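Side-chain contacts in extracellular solute-binding protein, family 1 (Bifidobacterium longum subsp. infantis, PDB 6FTH), which probably captures human milk oligosaccharides outside the cell and hands them to an ABC transporter for uptake: residues G152-I157 / L429-P434; Q253-Y258 / Q476-W481; I314-A319 / E436-H441. All coordinates share one frame; numbering follows the deposited sequence.

Contact 1. Residues G152-I157 / L429-P434; sequences GQHMFI and LEANKP
His154 meets Ala431 and Asn432 with two different parts of its imidazole, the face and the edge. Over one face sits the methyl of Ala431: its CB is 4.0 Å from the centroid of the His154 ring and close to the ring normal, the geometry of a CH-pi contact. At the edge, His154 NE2 donates to Asn432 OD1 across 2.6 Å, a short bond but not a straight one, with 139° at the hydrogen. The acceptor lies near the imidazole plane, whereas the donor approaches from above the carbonyl plane of Asn432, 48° out of it, and so not on a lone pair. Beside it, CD2 of His154 rests 3.4 Å from Ala431 O.

With CG anti to the carbonyl carbon (chi1 -45°), the ring is directed to the helix. Both ring nitrogens face carbonyl oxygens, since ND1 is bonded to Gly297 O, and this would tend to favour a doubly protonated imidazole. Asn432 is fixed in turn: ND2 bonds to Thr151 O, which supports the assignment of OD1 as the atom facing the histidine.

His154 and Ala431 are buried here, while Asn432 is partly exposed, and Ala431 also touches Gln300 of helix 300-304. On the exposed side of 429-434, Leu429, Glu430 and Lys433 make no contact with the strand. There Lys433 NZ lies 2.7 Å from Glu430 OE2, on the syn side of the carboxylate, in a salt bridge within 429-434. Strand 154-158 runs between strands 292-297 and 311-313, so the contact packs residues of helix 423-432 against an inner strand of a mixed sheet, as befits the alpha/beta lobes of family 1 extracellular solute-binding proteins.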
ATOM      1  N   GLY A 152      -1.778   4.907   3.354  1.00 10.13           N
ATOM      2  CA  GLY A 152      -1.019   4.118   4.305  1.00 10.84           C
ATOM      3  C   GLY A 152       0.208   4.799   4.858  1.00 11.67           C
ATOM      4  O   GLY A 152       0.879   4.258   5.752  1.00 13.77           O
ATOM      5  N   GLN A 153       0.527   5.992   4.350  1.00 10.70           N
ATOM      6  CA  GLN A 153       1.768   6.684   4.646  1.00 10.55           C
ATOM      7  C   GLN A 153       1.511   7.812   5.646  1.00  9.97           C
ATOM      8  O   GLN A 153       0.578   8.601   5.462  1.00 10.67           O
ATOM      9  CB  GLN A 153       2.309   7.298   3.354  1.00 11.52           C
ATOM     10  CG  GLN A 153       2.308   6.369   2.175  1.00 12.67           C
ATOM     11  CD  GLN A 153       3.080   5.104   2.431  1.00 13.03           C
ATOM     12  OE1 GLN A 153       4.142   5.125   3.054  1.00 13.34           O
ATOM     13  NE2 GLN A 153       2.563   3.993   1.927  1.00 14.22           N
ATOM     14  N   HIS A 154       2.339   7.895   6.698  1.00 11.35           N
ATOM     15  CA  HIS A 154       2.197   8.926   7.721  1.00  9.65           C
ATOM     16  C   HIS A 154       3.556   9.304   8.286  1.00 11.41           C
ATOM     17  O   HIS A 154       4.507   8.526   8.223  1.00 11.17           O
ATOM     18  CB  HIS A 154       1.301   8.468   8.889  1.00 12.66           C
ATOM     19  CG  HIS A 154       0.085   7.789   8.408  1.00 10.23           C
ATOM     20  ND1 HIS A 154       0.081   6.463   8.042  1.00 11.45           N
ATOM     21  CD2 HIS A 154      -1.139   8.273   8.086  1.00 13.25           C
ATOM     22  CE1 HIS A 154      -1.103   6.146   7.557  1.00 14.00           C
ATOM     23  NE2 HIS A 154      -1.856   7.228   7.559  1.00 13.04           N
ATOM     24  N   MET A 155       3.631  10.508   8.862  1.00  9.97           N
ATOM     25  CA  MET A 155       4.821  11.003   9.538  1.00 12.07           C
ATOM     26  C   MET A 155       4.458  11.196  11.003  1.00 11.93           C
ATOM     27  O   MET A 155       3.550  11.968  11.319  1.00 12.62           O
ATOM     28  CB  MET A 155       5.257  12.331   8.919  1.00 14.03           C
ATOM     29  CG  MET A 155       6.521  12.909   9.504  1.00 14.03           C
ATOM     30  SD  MET A 155       6.939  14.442   8.648  1.00 14.10           S
ATOM     31  CE  MET A 155       8.540  14.841   9.367  1.00 18.07           C
ATOM     32  N   PHE A 156       5.166  10.503  11.889  1.00 11.31           N
ATOM     33  CA  PHE A 156       4.912  10.565  13.324  1.00 11.03           C
ATOM     34  C   PHE A 156       5.991  11.370  14.038  1.00 12.33           C
ATOM     35  O   PHE A 156       7.165  11.360  13.650  1.00 13.00           O
ATOM     36  CB  PHE A 156       4.864   9.154  13.914  1.00 12.35           C
ATOM     37  CG  PHE A 156       3.795   8.290  13.310  1.00 10.47           C
ATOM     38  CD1 PHE A 156       2.475   8.684  13.346  1.00 12.72           C
ATOM     39  CD2 PHE A 156       4.114   7.093  12.686  1.00 14.55           C
ATOM     40  CE1 PHE A 156       1.471   7.883  12.784  1.00 12.82           C
ATOM     41  CE2 PHE A 156       3.122   6.297  12.123  1.00 13.89           C
ATOM     42  CZ  PHE A 156       1.800   6.707  12.155  1.00 12.30           C
ATOM     43  N   ILE A 157       5.590  12.047  15.115  1.00 11.58           N
ATOM     44  CA  ILE A 157       6.537  12.733  15.987  1.00 11.18           C
ATOM     45  C   ILE A 157       6.192  12.433  17.439  1.00 14.89           C
ATOM     46  O   ILE A 157       5.027  12.201  17.785  1.00 14.20           O
ATOM     47  CB  ILE A 157       6.587  14.243  15.707  1.00 12.60           C
ATOM     48  CG1 ILE A 157       7.803  14.907  16.358  1.00 13.17           C
ATOM     49  CG2 ILE A 157       5.322  14.926  16.129  1.00 13.71           C
ATOM     50  CD1 ILE A 157       8.157  16.191  15.668  1.00 12.55           C
ATOM     51  N   LEU A 429      -7.753   5.079  10.378  1.00 13.61           N
ATOM     52  CA  LEU A 429      -8.660   6.218  10.286  1.00 14.46           C
ATOM     53  C   LEU A 429      -8.154   7.389  11.124  1.00 16.82           C
ATOM     54  O   LEU A 429      -8.102   8.540  10.657  1.00 16.04           O
ATOM     55  CB  LEU A 429     -10.036   5.785  10.803  1.00 18.55           C
ATOM     56  CG  LEU A 429     -11.349   5.897  10.028  1.00 31.28           C
ATOM     57  CD1 LEU A 429     -12.498   6.097  11.040  1.00 26.86           C
ATOM     58  CD2 LEU A 429     -11.382   6.955   8.948  1.00 22.60           C
ATOM     59  N   GLU A 430      -7.753   7.107  12.367  1.00 13.97           N
ATOM     60  CA  GLU A 430      -7.258   8.151  13.251  1.00 16.72           C
ATOM     61  C   GLU A 430      -5.953   8.740  12.727  1.00 15.34           C
ATOM     62  O   GLU A 430      -5.762   9.966  12.742  1.00 15.94           O
ATOM     63  CB  GLU A 430      -7.070   7.584  14.660  1.00 18.57           C
ATOM     64  CG  GLU A 430      -8.379   7.350  15.365  1.00 24.99           C
ATOM     65  CD  GLU A 430      -9.129   8.638  15.627  1.00 32.22           C
ATOM     66  OE1 GLU A 430      -8.498   9.613  16.096  1.00 35.54           O
ATOM     67  OE2 GLU A 430     -10.347   8.682  15.350  1.00 43.87           O
ATOM     68  N   ALA A 431      -5.052   7.888  12.255  1.00 15.01           N
ATOM     69  CA  ALA A 431      -3.785   8.371  11.722  1.00 15.04           C
ATOM     70  C   ALA A 431      -3.978   9.247  10.492  1.00 12.54           C
ATOM     71  O   ALA A 431      -3.104  10.066  10.190  1.00 13.02           O
ATOM     72  CB  ALA A 431      -2.869   7.207  11.365  1.00 14.34           C
ATOM     73  N   ASN A 432      -5.082   9.082   9.773  1.00 11.54           N
ATOM     74  CA  ASN A 432      -5.295   9.884   8.566  1.00 12.46           C
ATOM     75  C   ASN A 432      -5.970  11.221   8.831  1.00 12.49           C
ATOM     76  O   ASN A 432      -5.929  12.095   7.959  1.00 13.38           O
ATOM     77  CB  ASN A 432      -6.049   9.062   7.518  1.00 11.53           C
ATOM     78  CG  ASN A 432      -5.103   8.148   6.762  1.00 11.27           C
ATOM     79  OD1 ASN A 432      -3.926   8.489   6.577  1.00 13.78           O
ATOM     80  ND2 ASN A 432      -5.582   6.968   6.343  1.00 11.34           N
ATOM     81  N   LYS A 433      -6.562  11.433  10.000  1.00 12.46           N
ATOM     82  CA  LYS A 433      -7.253  12.695  10.239  1.00 12.70           C
ATOM     83  C   LYS A 433      -6.351  13.908  10.061  1.00 12.37           C
ATOM     84  O   LYS A 433      -6.815  14.903   9.472  1.00 13.65           O
ATOM     85  CB  LYS A 433      -7.937  12.686  11.615  1.00 15.96           C
ATOM     86  CG  LYS A 433      -9.151  11.797  11.654  1.00 22.25           C
ATOM     87  CD  LYS A 433      -9.717  11.717  13.068  1.00 28.97           C
ATOM     88  CE  LYS A 433     -10.947  10.813  13.139  1.00 36.56           C
ATOM     89  NZ  LYS A 433     -11.601  10.887  14.484  1.00 40.35           N
ATOM     90  N   PRO A 434      -5.097  13.915  10.524  1.00 11.39           N
ATOM     91  CA  PRO A 434      -4.277  15.129  10.396  1.00 11.73           C
ATOM     92  C   PRO A 434      -3.893  15.466   8.955  1.00 12.84           C
ATOM     93  O   PRO A 434      -3.360  16.561   8.735  1.00 14.20           O
ATOM     94  CB  PRO A 434      -3.033  14.814  11.247  1.00 13.99           C
ATOM     95  CG  PRO A 434      -3.482  13.776  12.207  1.00 13.45           C
ATOM     96  CD  PRO A 434      -4.452  12.933  11.407  1.00 12.63           C
TER

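Contact 2. Residues Q253-Y258 / Q476-W481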
ATOM      1  N   GLN A 253      16.575  18.613  -3.783  1.00 13.65           N
ATOM      2  CA  GLN A 253      16.488  19.343  -2.523  1.00 14.43           C
ATOM      3  C   GLN A 253      16.200  18.417  -1.347  1.00 13.96           C
ATOM      4  O   GLN A 253      16.746  18.620  -0.256  1.00 14.28           O
ATOM      5  CB  GLN A 253      15.453  20.457  -2.637  1.00 17.20           C
ATOM      6  CG  GLN A 253      15.874  21.585  -3.616  1.00 21.85           C
ATOM      7  CD  GLN A 253      17.347  21.986  -3.464  1.00 29.53           C
ATOM      8  OE1 GLN A 253      17.827  22.211  -2.351  1.00 31.55           O
ATOM      9  NE2 GLN A 253      18.078  22.038  -4.583  1.00 31.19           N
ATOM     10  N   VAL A 254      15.338  17.414  -1.542  1.00 13.55           N
ATOM     11  CA  VAL A 254      15.095  16.432  -0.486  1.00 13.45           C
ATOM     12  C   VAL A 254      16.390  15.724  -0.119  1.00 14.00           C
ATOM     13  O   VAL A 254      16.706  15.532   1.066  1.00 13.93           O
ATOM     14  CB  VAL A 254      14.024  15.423  -0.920  1.00 12.54           C
ATOM     15  CG1 VAL A 254      13.977  14.258   0.052  1.00 12.86           C
ATOM     16  CG2 VAL A 254      12.686  16.106  -1.006  1.00 12.96           C
ATOM     17  N   ILE A 255      17.150  15.297  -1.134  1.00 14.13           N
ATOM     18  CA  ILE A 255      18.411  14.609  -0.881  1.00 13.26           C
ATOM     19  C   ILE A 255      19.379  15.508  -0.111  1.00 13.64           C
ATOM     20  O   ILE A 255      20.025  15.068   0.857  1.00 13.42           O
ATOM     21  CB  ILE A 255      19.008  14.107  -2.208  1.00 12.41           C
ATOM     22  CG1 ILE A 255      18.178  12.939  -2.750  1.00 14.30           C
ATOM     23  CG2 ILE A 255      20.455  13.674  -1.976  1.00 14.97           C
ATOM     24  CD1 ILE A 255      18.490  12.542  -4.174  1.00 15.70           C
ATOM     25  N   LYS A 256      19.484  16.777  -0.500  1.00 14.10           N
ATOM     26  CA  LYS A 256      20.403  17.681   0.182  1.00 14.49           C
ATOM     27  C   LYS A 256      19.977  17.900   1.632  1.00 15.87           C
ATOM     28  O   LYS A 256      20.829  17.978   2.525  1.00 15.21           O
ATOM     29  CB  LYS A 256      20.499  18.999  -0.574  1.00 15.90           C
ATOM     30  CG  LYS A 256      21.279  18.872  -1.882  1.00 17.20           C
ATOM     31  CD  LYS A 256      21.442  20.224  -2.569  1.00 19.47           C
ATOM     32  CE  LYS A 256      22.603  21.010  -1.987  1.00 25.80           C
ATOM     33  NZ  LYS A 256      22.911  22.210  -2.811  1.00 39.23           N
ATOM     34  N   TYR A 257      18.667  17.998   1.879  1.00 13.74           N
ATOM     35  CA  TYR A 257      18.174  18.166   3.245  1.00 14.33           C
ATOM     36  C   TYR A 257      18.529  16.957   4.084  1.00 13.90           C
ATOM     37  O   TYR A 257      19.039  17.099   5.207  1.00 14.99           O
ATOM     38  CB  TYR A 257      16.662  18.415   3.230  1.00 13.35           C
ATOM     39  CG  TYR A 257      16.031  18.651   4.589  1.00 11.23           C
ATOM     40  CD1 TYR A 257      16.331  19.783   5.327  1.00 13.98           C
ATOM     41  CD2 TYR A 257      15.113  17.764   5.098  1.00 15.48           C
ATOM     42  CE1 TYR A 257      15.746  20.002   6.558  1.00 13.65           C
ATOM     43  CE2 TYR A 257      14.520  17.981   6.318  1.00 14.08           C
ATOM     44  CZ  TYR A 257      14.826  19.105   7.027  1.00 15.43           C
ATOM     45  OH  TYR A 257      14.229  19.313   8.251  1.00 15.62           O
ATOM     46  N   TYR A 258      18.265  15.754   3.556  1.00 13.98           N
ATOM     47  CA  TYR A 258      18.633  14.540   4.288  1.00 13.51           C
ATOM     48  C   TYR A 258      20.128  14.488   4.537  1.00 15.58           C
ATOM     49  O   TYR A 258      20.565  14.072   5.615  1.00 14.94           O
ATOM     50  CB  TYR A 258      18.181  13.279   3.570  1.00 14.03           C
ATOM     51  CG  TYR A 258      16.745  12.886   3.890  1.00 14.40           C
ATOM     52  CD1 TYR A 258      16.319  12.714   5.210  1.00 13.48           C
ATOM     53  CD2 TYR A 258      15.809  12.697   2.879  1.00 12.66           C
ATOM     54  CE1 TYR A 258      15.008  12.339   5.500  1.00 15.39           C
ATOM     55  CE2 TYR A 258      14.510  12.335   3.165  1.00 10.74           C
ATOM     56  CZ  TYR A 258      14.109  12.160   4.472  1.00 13.25           C
ATOM     57  OH  TYR A 258      12.829  11.779   4.761  1.00 13.07           O
ATOM     58  N   GLN A 476      21.598   3.639  -5.986  1.00 17.47           N
ATOM     59  CA  GLN A 476      22.995   3.816  -5.612  1.00 18.30           C
ATOM     60  C   GLN A 476      23.329   5.285  -5.396  1.00 18.41           C
ATOM     61  O   GLN A 476      23.911   5.654  -4.369  1.00 19.27           O
ATOM     62  CB  GLN A 476      23.896   3.194  -6.685  1.00 22.77           C
ATOM     63  CG  GLN A 476      25.376   3.192  -6.339  1.00 31.75           C
ATOM     64  CD  GLN A 476      26.088   4.480  -6.729  1.00 37.05           C
ATOM     65  OE1 GLN A 476      26.686   5.160  -5.884  1.00 43.72           O
ATOM     66  NE2 GLN A 476      26.043   4.813  -8.019  1.00 41.97           N
ATOM     67  N   LYS A 477      22.991   6.148  -6.363  1.00 14.90           N
ATOM     68  CA  LYS A 477      23.349   7.549  -6.245  1.00 16.25           C
ATOM     69  C   LYS A 477      22.591   8.216  -5.109  1.00 16.14           C
ATOM     70  O   LYS A 477      23.161   9.027  -4.371  1.00 15.85           O
ATOM     71  CB  LYS A 477      23.099   8.293  -7.551  1.00 16.66           C
ATOM     72  CG  LYS A 477      23.887   7.741  -8.745  1.00 23.00           C
ATOM     73  CD  LYS A 477      25.164   8.508  -9.026  1.00 33.25           C
ATOM     74  CE  LYS A 477      26.045   8.636  -7.814  1.00 32.86           C
ATOM     75  NZ  LYS A 477      27.456   8.984  -8.178  1.00 34.04           N
ATOM     76  N   THR A 478      21.301   7.912  -4.964  1.00 15.43           N
ATOM     77  CA  THR A 478      20.528   8.570  -3.922  1.00 15.56           C
ATOM     78  C   THR A 478      21.105   8.262  -2.541  1.00 15.36           C
ATOM     79  O   THR A 478      21.333   9.174  -1.732  1.00 15.07           O
ATOM     80  CB  THR A 478      19.058   8.157  -4.023  1.00 15.66           C
ATOM     81  OG1 THR A 478      18.522   8.563  -5.298  1.00 16.83           O
ATOM     82  CG2 THR A 478      18.259   8.855  -2.944  1.00 15.99           C
ATOM     83  N   ALA A 479      21.391   6.984  -2.277  1.00 15.13           N
ATOM     84  CA  ALA A 479      21.914   6.609  -0.966  1.00 18.11           C
ATOM     85  C   ALA A 479      23.277   7.246  -0.730  1.00 18.73           C
ATOM     86  O   ALA A 479      23.555   7.764   0.360  1.00 17.92           O
ATOM     87  CB  ALA A 479      22.000   5.091  -0.845  1.00 19.78           C
ATOM     88  N   THR A 480      24.139   7.230  -1.748  1.00 17.89           N
ATOM     89  CA  THR A 480      25.474   7.814  -1.599  1.00 18.47           C
ATOM     90  C   THR A 480      25.391   9.310  -1.326  1.00 17.89           C
ATOM     91  O   THR A 480      26.059   9.833  -0.426  1.00 19.25           O
ATOM     92  CB  THR A 480      26.298   7.527  -2.861  1.00 22.95           C
ATOM     93  OG1 THR A 480      26.465   6.106  -2.981  1.00 26.28           O
ATOM     94  CG2 THR A 480      27.655   8.224  -2.792  1.00 25.09           C
ATOM     95  N   TRP A 481      24.549  10.024  -2.081  1.00 15.17           N
ATOM     96  CA  TRP A 481      24.444  11.461  -1.905  1.00 15.15           C
ATOM     97  C   TRP A 481      23.837  11.820  -0.552  1.00 14.78           C
ATOM     98  O   TRP A 481      24.204  12.843   0.041  1.00 15.49           O
ATOM     99  CB  TRP A 481      23.565  12.048  -3.002  1.00 15.78           C
ATOM    100  CG  TRP A 481      24.173  12.058  -4.361  1.00 16.98           C
ATOM    101  CD1 TRP A 481      25.504  12.084  -4.678  1.00 16.60           C
ATOM    102  CD2 TRP A 481      23.460  12.054  -5.601  1.00 15.49           C
ATOM    103  NE1 TRP A 481      25.656  12.109  -6.051  1.00 18.90           N
ATOM    104  CE2 TRP A 481      24.414  12.092  -6.636  1.00 16.56           C
ATOM    105  CE3 TRP A 481      22.099  12.036  -5.935  1.00 16.62           C
ATOM    106  CZ2 TRP A 481      24.055  12.106  -7.985  1.00 17.23           C
ATOM    107  CZ3 TRP A 481      21.737  12.050  -7.292  1.00 17.85           C
ATOM    108  CH2 TRP A 481      22.714  12.080  -8.294  1.00 18.69           C
TER
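Segments 253-258, on helix 249-263, and 476-481, on helix 457-484, come nearest at Ile255 and Trp481, whose CA atoms are 6.9 Å apart. This is helix-to-helix packing. Ile255 supplies all the contact from its side, its two branches going to residues one helical turn apart. Its CG2 touches Trp481 CB at 3.7 Å, the closest approach between the segments. The other branch ends in CD1, which lies 3.9 Å from Thr478 CG2 and also meets the indole of Trp481 at its edge, near the ring plane, 4.0 Å from CE3.

Thr478 can offer a methyl here because of its rotamer: CG2 lies anti to the backbone N, while OG1 stands beside that N and is hydrogen-bonded to Val474 O and Tyr251 OH. The polar atom is thus satisfied beside an apolar contact. Ile487 of helix 487-500 touches both Ile255 and Trp481, and Met482 packs on Ile255, so further apolar side chains pack against the isoleucine. The indole is held by other partners too, with Tyr494 packed edge-to-face against it and its NE1 hydrogen-bonded to Glu490 OE1.

Contact 3. Residues I314-A319 / E436-H441; sequences IPVPSA and EEQRSH
Gln438 faces Val316 with its terminal amide and uses both ends of it on the backbone of that one residue. Val316 N donates to Gln438 OE1 at 2.9 Å, with 150° at the hydrogen. In return Gln438 NE2 donates to Val316 O, also at 2.9 Å and straighter, at 160°. This second bond lies in the carbonyl plane on a lone pair of Val316 O, and that oxygen sits in the amide plane of the glutamine. The two bonds together fix the rotation of the amide. Beyond CG the glutamine chain is extended (chi2 178°), which carries the amide out from the helix to the loop.

Segment 314-319 leaves edge strand 311-313 of a mixed sheet, and the glutamine of short helix 436-439 pairs with its backbone much as a neighbouring strand would. Pro315 CB packs on Gln438 CD at 3.6 Å, and Val316 CG1 lies 3.6 Å from Gln438 OE1. A leucine in place of Gln438 would probably leave both the N and the O of Val316 without their mates. Behind the glutamine, His441 NE2 donates to Glu437 OE2 at 2.6 Å, while His441 ND1 is bonded to Thr327 O and Ser440 OG donates to Glu437 O at 2.7 Å.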
ATOM      1  N   ILE A 314       1.715  14.019  12.182  1.00 12.31           N
ATOM      2  CA  ILE A 314       1.720  15.441  11.849  1.00 13.54           C
ATOM      3  C   ILE A 314       1.661  15.698  10.353  1.00 12.12           C
ATOM      4  O   ILE A 314       2.220  14.930   9.552  1.00 11.24           O
ATOM      5  CB  ILE A 314       2.943  16.177  12.413  1.00 12.72           C
ATOM      6  CG1 ILE A 314       4.238  15.536  11.927  1.00 12.79           C
ATOM      7  CG2 ILE A 314       2.845  16.245  13.929  1.00 15.02           C
ATOM      8  CD1 ILE A 314       5.477  16.381  12.209  1.00 15.82           C
ATOM      9  N   PRO A 315       1.053  16.805   9.947  1.00  9.97           N
ATOM     10  CA  PRO A 315       1.215  17.244   8.560  1.00 10.83           C
ATOM     11  C   PRO A 315       2.701  17.386   8.243  1.00 11.30           C
ATOM     12  O   PRO A 315       3.515  17.729   9.111  1.00 12.49           O
ATOM     13  CB  PRO A 315       0.520  18.603   8.549  1.00 11.19           C
ATOM     14  CG  PRO A 315      -0.466  18.541   9.736  1.00 12.88           C
ATOM     15  CD  PRO A 315       0.254  17.758  10.747  1.00 11.49           C
ATOM     16  N   VAL A 316       3.071  17.144   6.992  1.00  9.93           N
ATOM     17  CA  VAL A 316       4.502  17.197   6.678  1.00 10.08           C
ATOM     18  C   VAL A 316       4.975  18.648   6.706  1.00 11.20           C
ATOM     19  O   VAL A 316       4.263  19.535   6.223  1.00 11.19           O
ATOM     20  CB  VAL A 316       4.792  16.544   5.324  1.00 10.48           C
ATOM     21  CG1 VAL A 316       4.319  17.414   4.126  1.00 11.49           C
ATOM     22  CG2 VAL A 316       6.294  16.199   5.190  1.00 11.76           C
ATOM     23  N   PRO A 317       6.145  18.947   7.266  1.00 11.63           N
ATOM     24  CA  PRO A 317       6.670  20.316   7.180  1.00 12.46           C
ATOM     25  C   PRO A 317       6.945  20.740   5.741  1.00 11.78           C
ATOM     26  O   PRO A 317       7.367  19.933   4.902  1.00 14.75           O
ATOM     27  CB  PRO A 317       7.964  20.247   8.005  1.00 13.97           C
ATOM     28  CG  PRO A 317       7.685  19.145   9.011  1.00 12.39           C
ATOM     29  CD  PRO A 317       6.954  18.101   8.171  1.00 12.09           C
ATOM     30  N   SER A 318       6.716  22.039   5.465  1.00 12.25           N
ATOM     31  CA  SER A 318       6.907  22.603   4.135  1.00 12.61           C
ATOM     32  C   SER A 318       8.387  22.818   3.836  1.00 12.87           C
ATOM     33  O   SER A 318       9.149  23.271   4.691  1.00 13.27           O
ATOM     34  CB  SER A 318       6.190  23.953   4.026  1.00 12.17           C
ATOM     35  OG  SER A 318       4.809  23.866   4.302  1.00 13.50           O
ATOM     36  N   ALA A 319       8.777  22.540   2.599  1.00 11.49           N
ATOM     37  CA  ALA A 319      10.117  22.847   2.138  1.00 12.74           C
ATOM     38  C   ALA A 319      10.230  24.347   1.867  1.00 14.68           C
ATOM     39  O   ALA A 319       9.231  25.019   1.608  1.00 13.86           O
ATOM     40  CB  ALA A 319      10.381  22.089   0.850  1.00 13.98           C
ATOM     41  N   GLU A 436      -6.065  15.360   6.212  1.00 11.50           N
ATOM     42  CA  GLU A 436      -7.157  15.815   5.357  1.00 12.40           C
ATOM     43  C   GLU A 436      -6.885  17.192   4.776  1.00 12.64           C
ATOM     44  O   GLU A 436      -7.165  17.437   3.598  1.00 11.86           O
ATOM     45  CB  GLU A 436      -8.489  15.805   6.108  1.00 19.00           C
ATOM     46  CG  GLU A 436      -9.183  14.482   6.015  1.00 27.28           C
ATOM     47  CD  GLU A 436     -10.691  14.560   6.281  1.00 27.50           C
ATOM     48  OE1 GLU A 436     -11.095  14.266   7.420  1.00 38.67           O
ATOM     49  OE2 GLU A 436     -11.455  14.897   5.340  1.00 26.15           O
ATOM     50  N   GLU A 437      -6.303  18.089   5.561  1.00 12.87           N
ATOM     51  CA  GLU A 437      -5.990  19.411   5.045  1.00 13.41           C
ATOM     52  C   GLU A 437      -4.964  19.340   3.922  1.00 12.22           C
ATOM     53  O   GLU A 437      -5.189  19.889   2.838  1.00 11.91           O
ATOM     54  CB  GLU A 437      -5.535  20.340   6.173  1.00 12.05           C
ATOM     55  CG  GLU A 437      -5.119  21.714   5.687  1.00 15.16           C
ATOM     56  CD  GLU A 437      -6.241  22.524   5.088  1.00 14.61           C
ATOM     57  OE1 GLU A 437      -7.383  22.432   5.576  1.00 17.81           O
ATOM     58  OE2 GLU A 437      -5.982  23.290   4.135  1.00 16.17           O
ATOM     59  N   GLN A 438      -3.817  18.680   4.147  1.00 10.58           N
ATOM     60  CA  GLN A 438      -2.801  18.677   3.093  1.00 10.78           C
ATOM     61  C   GLN A 438      -3.268  17.901   1.867  1.00 11.38           C
ATOM     62  O   GLN A 438      -2.984  18.293   0.733  1.00 10.62           O
ATOM     63  CB  GLN A 438      -1.467  18.140   3.606  1.00 12.15           C
ATOM     64  CG  GLN A 438      -0.704  19.177   4.377  1.00 11.27           C
ATOM     65  CD  GLN A 438       0.605  18.685   4.938  1.00 11.64           C
ATOM     66  OE1 GLN A 438       0.812  17.475   5.129  1.00 11.34           O
ATOM     67  NE2 GLN A 438       1.507  19.620   5.207  1.00 12.14           N
ATOM     68  N   ARG A 439      -4.015  16.816   2.060  1.00 10.78           N
ATOM     69  CA  ARG A 439      -4.534  16.087   0.903  1.00 10.63           C
ATOM     70  C   ARG A 439      -5.541  16.905   0.113  1.00 10.44           C
ATOM     71  O   ARG A 439      -5.680  16.698  -1.100  1.00 12.62           O
ATOM     72  CB  ARG A 439      -5.113  14.730   1.323  1.00 10.56           C
ATOM     73  CG  ARG A 439      -4.015  13.701   1.615  1.00 11.57           C
ATOM     74  CD  ARG A 439      -4.473  12.429   2.233  1.00 12.89           C
ATOM     75  NE  ARG A 439      -5.597  11.763   1.573  1.00 14.57           N
ATOM     76  CZ  ARG A 439      -5.537  10.617   0.873  1.00 13.51           C
ATOM     77  NH1 ARG A 439      -4.404  10.021   0.632  1.00 11.20           N
ATOM     78  NH2 ARG A 439      -6.638  10.041   0.432  1.00 15.21           N
ATOM     79  N   SER A 440      -6.175  17.892   0.740  1.00  9.80           N
ATOM     80  CA  SER A 440      -7.125  18.729   0.023  1.00 11.79           C
ATOM     81  C   SER A 440      -6.451  19.769  -0.847  1.00 11.77           C
ATOM     82  O   SER A 440      -7.149  20.460  -1.593  1.00 13.27           O
ATOM     83  CB  SER A 440      -8.097  19.415   0.995  1.00 11.31           C
ATOM     84  OG  SER A 440      -7.517  20.525   1.659  1.00 12.18           O
ATOM     85  N   HIS A 441      -5.123  19.871  -0.812  1.00  9.63           N
ATOM     86  CA  HIS A 441      -4.375  20.849  -1.591  1.00 12.16           C
ATOM     87  C   HIS A 441      -4.013  20.354  -2.985  1.00 14.47           C
ATOM     88  O   HIS A 441      -3.236  21.026  -3.675  1.00 17.85           O
ATOM     89  CB  HIS A 441      -3.098  21.204  -0.844  1.00 12.57           C
ATOM     90  CG  HIS A 441      -3.344  21.817   0.501  1.00 11.40           C
ATOM     91  ND1 HIS A 441      -2.330  22.031   1.408  1.00 11.99           N
ATOM     92  CD2 HIS A 441      -4.474  22.300   1.075  1.00 12.85           C
ATOM     93  CE1 HIS A 441      -2.828  22.582   2.497  1.00 11.02           C
ATOM     94  NE2 HIS A 441      -4.124  22.765   2.321  1.00 11.25           N
TER

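The contacts differ in distance from the chain centre: about 14 Å for contact 1, 19 Å for contact 3 and 24 Å for contact 2. Yet the most remote has all three touching residues buried, the others two of three; contact 3 alone includes an exposed one, Pro315. Contacts 1 and 3 are neighbours, centres 11 Å apart. A probable hydrogen bond between Met155 O and Ile314 N joins their first segments; their second segments, on helices 423-432 and 436-439, have only Tyr435 between them. Contact 1 pairs an imidazole with a side-chain amide and a methyl, contact 3 an amide with main-chain N and O. Contact 2, about 25 Å from contact 1 and 22 Å from contact 3 between centres, joins other helices and is apolar.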